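Local coordinates for protein Abbfa_003403 (Acinetobacter baumannii, PDB 4ZXH) that probably builds and releases a peptide product as a four-domain nonribosomal peptide synthetase, with condensation, adenylation, carrier and thioesterase domains in one chain, at residues 928-933 against 1037-1042; 689-694 against 700-705. All blocks are in the same frame, centred on the assembly; numbering follows the deposited sequence.

Contact 1: 928-933 against 1037-1042; sequences LQIHLP and VERLGE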
loop_
_atom_site.group_PDB
_atom_site.type_symbol
_atom_site.label_atom_id
_atom_site.label_comp_id
_atom_site.label_asym_id
_atom_site.label_seq_id
_atom_site.Cartn_x
_atom_site.Cartn_y
_atom_site.Cartn_z
ATOM N N LEU A 928 9.545 0.942 0.563
ATOM C CA LEU A 928 8.214 0.654 0.054
ATOM C C LEU A 928 7.213 0.453 1.200
ATOM O O LEU A 928 6.047 0.833 1.087
ATOM C CB LEU A 928 8.222 -0.577 -0.855
ATOM C CG LEU A 928 9.122 -0.577 -2.092
ATOM C CD1 LEU A 928 8.708 -1.721 -2.977
ATOM C CD2 LEU A 928 9.061 0.717 -2.852
ATOM N N GLN A 929 7.661 -0.127 2.304
ATOM C CA GLN A 929 6.772 -0.335 3.435
ATOM C C GLN A 929 6.157 0.966 3.961
ATOM O O GLN A 929 5.030 0.964 4.451
ATOM C CB GLN A 929 7.511 -1.050 4.552
ATOM C CG GLN A 929 7.203 -2.538 4.652
ATOM C CD GLN A 929 8.240 -3.274 5.478
ATOM O OE1 GLN A 929 9.375 -2.816 5.613
ATOM N NE2 GLN A 929 7.853 -4.411 6.046
ATOM N N ILE A 930 6.871 2.078 3.828
ATOM C CA ILE A 930 6.362 3.333 4.344
ATOM C C ILE A 930 5.588 4.067 3.229
ATOM O O ILE A 930 4.818 5.005 3.511
ATOM C CB ILE A 930 7.517 4.238 4.934
ATOM C CG1 ILE A 930 8.301 4.985 3.863
ATOM C CG2 ILE A 930 8.495 3.402 5.782
ATOM C CD1 ILE A 930 7.979 6.454 3.861
ATOM N N HIS A 931 5.737 3.618 1.980
ATOM C CA HIS A 931 5.103 4.315 0.838
ATOM C C HIS A 931 3.952 3.566 0.146
ATOM O O HIS A 931 3.201 4.139 -0.647
ATOM C CB HIS A 931 6.157 4.667 -0.210
ATOM C CG HIS A 931 7.084 5.758 0.221
ATOM N ND1 HIS A 931 6.651 7.042 0.485
ATOM C CD2 HIS A 931 8.418 5.755 0.453
ATOM C CE1 HIS A 931 7.681 7.784 0.851
ATOM N NE2 HIS A 931 8.766 7.027 0.839
ATOM N N LEU A 932 3.816 2.286 0.458
ATOM C CA LEU A 932 2.787 1.463 -0.135
ATOM C C LEU A 932 1.832 0.891 0.902
ATOM O O LEU A 932 2.205 0.728 2.070
ATOM C CB LEU A 932 3.443 0.342 -0.918
ATOM C CG LEU A 932 4.067 0.817 -2.224
ATOM C CD1 LEU A 932 4.754 -0.331 -2.914
ATOM C CD2 LEU A 932 2.978 1.384 -3.118
ATOM N N PRO A 933 0.591 0.595 0.489
ATOM C CA PRO A 933 -0.257 -0.237 1.348
ATOM C C PRO A 933 0.445 -1.554 1.556
ATOM O O PRO A 933 1.181 -1.979 0.662
ATOM C CB PRO A 933 -1.544 -0.419 0.542
ATOM C CG PRO A 933 -1.557 0.719 -0.390
ATOM C CD PRO A 933 -0.123 1.074 -0.701
ATOM N N VAL A 1037 10.971 -5.488 16.049
ATOM C CA VAL A 1037 11.913 -4.881 16.987
ATOM C C VAL A 1037 13.014 -4.145 16.227
ATOM O O VAL A 1037 13.419 -3.046 16.614
ATOM C CB VAL A 1037 12.536 -5.914 17.916
ATOM C CG1 VAL A 1037 13.640 -5.276 18.729
ATOM C CG2 VAL A 1037 11.474 -6.489 18.828
ATOM N N GLU A 1038 13.472 -4.725 15.118
ATOM C CA GLU A 1038 14.518 -4.065 14.351
ATOM C C GLU A 1038 14.079 -2.675 13.915
ATOM O O GLU A 1038 14.784 -1.684 14.158
ATOM C CB GLU A 1038 14.912 -4.872 13.119
ATOM C CG GLU A 1038 16.232 -4.386 12.504
ATOM C CD GLU A 1038 16.284 -4.542 11.000
ATOM O OE1 GLU A 1038 15.231 -4.367 10.351
ATOM O OE2 GLU A 1038 17.368 -4.859 10.466
ATOM N N ARG A 1039 12.916 -2.614 13.266
ATOM C CA ARG A 1039 12.478 -1.388 12.630
ATOM C C ARG A 1039 12.154 -0.317 13.666
ATOM O O ARG A 1039 12.474 0.857 13.477
ATOM C CB ARG A 1039 11.276 -1.662 11.726
ATOM C CG ARG A 1039 11.713 -2.206 10.385
ATOM C CD ARG A 1039 10.591 -2.812 9.541
ATOM N NE ARG A 1039 9.441 -1.939 9.272
ATOM C CZ ARG A 1039 9.507 -0.740 8.701
ATOM N NH1 ARG A 1039 10.673 -0.197 8.350
ATOM N NH2 ARG A 1039 8.398 -0.062 8.498
ATOM N N LEU A 1040 11.536 -0.724 14.767
ATOM C CA LEU A 1040 11.155 0.221 15.809
ATOM C C LEU A 1040 12.405 0.698 16.516
ATOM O O LEU A 1040 12.509 1.854 16.899
ATOM C CB LEU A 1040 10.178 -0.435 16.788
ATOM C CG LEU A 1040 9.634 0.341 17.991
ATOM C CD1 LEU A 1040 8.812 1.555 17.582
ATOM C CD2 LEU A 1040 8.798 -0.623 18.807
ATOM N N GLY A 1041 13.363 -0.211 16.664
ATOM C CA GLY A 1041 14.634 0.082 17.299
ATOM C C GLY A 1041 15.421 1.121 16.525
ATOM O O GLY A 1041 16.061 1.965 17.141
ATOM N N GLU A 1042 15.379 1.077 15.190
ATOM C CA GLU A 1042 16.066 2.097 14.387
ATOM C C GLU A 1042 15.445 3.475 14.639
ATOM O O GLU A 1042 16.160 4.476 14.758
ATOM C CB GLU A 1042 16.030 1.755 12.887
ATOM C CG GLU A 1042 16.767 0.469 12.535
ATOM C CD GLU A 1042 16.610 0.031 11.079
ATOM O OE1 GLU A 1042 15.877 0.688 10.310
ATOM O OE2 GLU A 1042 17.232 -0.989 10.706
#

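Contact 2: 689-694 against 700-705; sequences HVCPRE and IQLVDY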
loop_
_atom_site.group_PDB
_atom_site.type_symbol
_atom_site.label_atom_id
_atom_site.label_comp_id
_atom_site.label_asym_id
_atom_site.label_seq_id
_atom_site.Cartn_x
_atom_site.Cartn_y
_atom_site.Cartn_z
ATOM N N HIS A 689 15.238 10.504 -42.101
ATOM C CA HIS A 689 16.571 10.090 -41.691
ATOM C C HIS A 689 16.528 8.622 -41.275
ATOM O O HIS A 689 16.000 8.278 -40.209
ATOM C CB HIS A 689 17.084 10.969 -40.553
ATOM C CG HIS A 689 17.229 12.408 -40.935
ATOM N ND1 HIS A 689 18.443 12.975 -41.259
ATOM C CD2 HIS A 689 16.306 13.388 -41.075
ATOM C CE1 HIS A 689 18.263 14.246 -41.573
ATOM N NE2 HIS A 689 16.974 14.520 -41.472
ATOM N N VAL A 690 17.052 7.747 -42.128
ATOM C CA VAL A 690 17.122 6.336 -41.776
ATOM C C VAL A 690 18.297 6.114 -40.828
ATOM O O VAL A 690 19.463 6.203 -41.215
ATOM C CB VAL A 690 17.255 5.437 -43.009
ATOM C CG1 VAL A 690 17.294 3.991 -42.586
ATOM C CG2 VAL A 690 16.096 5.665 -43.945
ATOM N N CYS A 691 17.970 5.842 -39.570
ATOM C CA CYS A 691 18.971 5.731 -38.519
ATOM C C CYS A 691 19.614 4.353 -38.479
ATOM O O CYS A 691 18.922 3.349 -38.293
ATOM C CB CYS A 691 18.345 6.039 -37.160
ATOM S SG CYS A 691 19.545 6.075 -35.831
ATOM N N PRO A 692 20.944 4.299 -38.634
ATOM C CA PRO A 692 21.636 3.008 -38.562
ATOM C C PRO A 692 21.361 2.349 -37.221
ATOM O O PRO A 692 21.133 3.016 -36.211
ATOM C CB PRO A 692 23.115 3.373 -38.710
ATOM C CG PRO A 692 23.121 4.763 -39.247
ATOM C CD PRO A 692 21.886 5.424 -38.741
ATOM N N ARG A 693 21.363 1.033 -37.221
ATOM C CA ARG A 693 20.903 0.299 -36.071
ATOM C C ARG A 693 21.866 0.465 -34.914
ATOM O O ARG A 693 21.447 0.542 -33.761
ATOM C CB ARG A 693 20.727 -1.163 -36.439
ATOM C CG ARG A 693 20.283 -2.021 -35.322
ATOM C CD ARG A 693 20.162 -3.433 -35.807
ATOM N NE ARG A 693 19.844 -4.343 -34.714
ATOM C CZ ARG A 693 20.751 -5.059 -34.059
ATOM N NH1 ARG A 693 22.037 -4.966 -34.394
ATOM N NH2 ARG A 693 20.370 -5.864 -33.072
ATOM N N GLU A 694 23.157 0.551 -35.216
ATOM C CA GLU A 694 24.150 0.691 -34.152
ATOM C C GLU A 694 24.006 2.021 -33.421
ATOM O O GLU A 694 24.363 2.131 -32.256
ATOM C CB GLU A 694 25.575 0.542 -34.699
ATOM C CG GLU A 694 26.027 -0.913 -34.848
ATOM C CD GLU A 694 27.267 -1.079 -35.720
ATOM O OE1 GLU A 694 27.798 -0.062 -36.219
ATOM O OE2 GLU A 694 27.713 -2.235 -35.904
ATOM N N ILE A 700 24.472 7.543 -26.166
ATOM C CA ILE A 700 25.378 8.646 -26.464
ATOM C C ILE A 700 25.505 8.836 -27.968
ATOM O O ILE A 700 25.583 9.959 -28.473
ATOM C CB ILE A 700 26.766 8.410 -25.844
ATOM C CG1 ILE A 700 26.636 8.279 -24.320
ATOM C CG2 ILE A 700 27.721 9.540 -26.219
ATOM C CD1 ILE A 700 27.935 7.952 -23.605
ATOM N N GLN A 701 25.499 7.731 -28.692
ATOM C CA GLN A 701 25.587 7.815 -30.132
ATOM C C GLN A 701 24.294 8.393 -30.732
ATOM O O GLN A 701 24.336 9.062 -31.769
ATOM C CB GLN A 701 25.897 6.443 -30.710
ATOM C CG GLN A 701 26.794 6.488 -31.934
ATOM C CD GLN A 701 27.399 5.139 -32.228
ATOM O OE1 GLN A 701 27.553 4.311 -31.321
ATOM N NE2 GLN A 701 27.728 4.892 -33.497
ATOM N N LEU A 702 23.159 8.155 -30.067
ATOM C CA LEU A 702 21.874 8.695 -30.524
ATOM C C LEU A 702 21.706 10.160 -30.124
ATOM O O LEU A 702 21.102 10.934 -30.861
ATOM C CB LEU A 702 20.701 7.870 -29.985
ATOM C CG LEU A 702 19.299 8.273 -30.463
ATOM C CD1 LEU A 702 19.208 8.264 -31.990
ATOM C CD2 LEU A 702 18.246 7.359 -29.885
ATOM N N VAL A 703 22.236 10.544 -28.966
ATOM C CA VAL A 703 22.260 11.955 -28.591
ATOM C C VAL A 703 23.037 12.763 -29.629
ATOM O O VAL A 703 22.638 13.870 -29.986
ATOM C CB VAL A 703 22.886 12.180 -27.203
ATOM C CG1 VAL A 703 23.056 13.662 -26.938
ATOM C CG2 VAL A 703 22.020 11.561 -26.118
ATOM N N ASP A 704 24.131 12.199 -30.130
ATOM C CA ASP A 704 24.977 12.913 -31.082
ATOM C C ASP A 704 24.334 12.999 -32.460
ATOM O O ASP A 704 24.430 14.031 -33.129
ATOM C CB ASP A 704 26.355 12.253 -31.196
ATOM C CG ASP A 704 27.233 12.506 -29.979
ATOM O OD1 ASP A 704 26.895 13.381 -29.143
ATOM O OD2 ASP A 704 28.277 11.827 -29.864
ATOM N N TYR A 705 23.686 11.917 -32.884
ATOM C CA TYR A 705 23.039 11.902 -34.190
ATOM C C TYR A 705 21.879 12.894 -34.182
ATOM O O TYR A 705 21.570 13.497 -35.209
ATOM C CB TYR A 705 22.543 10.495 -34.553
ATOM C CG TYR A 705 22.256 10.296 -36.035
ATOM C CD1 TYR A 705 23.151 9.606 -36.852
ATOM C CD2 TYR A 705 21.099 10.814 -36.621
ATOM C CE1 TYR A 705 22.895 9.427 -38.209
ATOM C CE2 TYR A 705 20.838 10.647 -37.976
ATOM C CZ TYR A 705 21.738 9.949 -38.766
ATOM O OH TYR A 705 21.484 9.772 -40.112
#

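Contact 1: 928-933 against 1037-1042
The end of the Gln-929 side chain lies over one face of the Arg-1039 guanidinium, between two helices whose backbones stay well apart, the CA of Gln-929 and the CA of Arg-1039 being 10.9 Å from each other. One terminal atom of the amide sits over the guanidinium centre, with the two planes only 23° apart. The two flat groups thus lie nearly parallel, in van der Waals contact, with Gln-929 CD 4.2 Å from Arg-1039 NE. A long side chain suits each place because both must reach across the gap; the arginine, bent about its CG-CD bond (chi3 55°), turns its flat end under the amide.

The apolar share is small. Ile-930 CG2 sits at the guanidinium edge, near its plane, 4.4 Å from Arg-1039 NH2, so a branched aliphatic group borders the charge without facing it.

Polar links flank this contact: Gln-929 O accepts a hydrogen bond from Gln-1033 NE2 of helix 1028-1033, and Glu-1042 forms a salt bridge with Lys-926 of helix 921-931.

Thin, polar and partly exposed, the arrangement is an interdomain contact between the C-terminal subdomain of the adenylation domain, in helix 921-931, and the last helix of the carrier protein's helical bundle, 1037-1046.

Contact 2: 689-694 against 700-705
Cys-691 sets its sulfur above the ring face of Tyr-705, making a sulfur-aromatic contact at a distance: SG is 5.0 Å from the ring centroid and 7° off the normal, almost straight over the middle. With CG anti to the backbone N (chi1 -162°), the tyrosine extends from helix 699-709 toward the strand end, and its ring offers a broad surface to a small, polarisable sulfur.

Apolar packing completes the join. Pro-692 and Tyr-705 cross at about a right angle, the proline CD lying 4.2 Å from ring atom CE1; a rigid pyrrolidine suits a segment that leaves the strand in extended form. Leu-702, one helical turn before Tyr-705, brings CD1 to 4.4 Å from Cys-691 SG, so the buried sulfur has an aliphatic neighbour as well as the aromatic one.

Polar groups meet more loosely and at the margins. The phenol OH of Tyr-705 ends 4.2 Å from Val-690 O, while the CB of the exposed Gln-701 points toward segment 689-694 and its side chain ends near the backbone of Glu-694.

Strand 687-690 runs parallel to strand 662-665, and Cys-691 and Leu-702 both rest on Leu-664 of that neighbour. Tyr-705 also touches Val-695 in the short helix 693-696, beyond which helix 699-709 carries the chain over 662-665 to parallel strand 713-716, a beta-alpha-beta crossover.

Along the chain contact 2 comes first, complete by residue 705, more than 200 residues before contact 1 begins at 928, and the two share no helix, strand or sheet. Their centres lie 45 Å apart, with about 29 Å between nearest atoms. Segments 689-694 and 700-705 belong to the large AMP-binding part of the adenylation domain, where contact 2 packs a helix against its nine-stranded mixed sheet. Contact 1 instead joins that domain's C-terminal subdomain to the carrier domain, through segments 104 residues apart. One is thus local packing within a domain, the other a slight bridge between domains, consistent with a synthetase whose carrier must move between partner domains during its cycle.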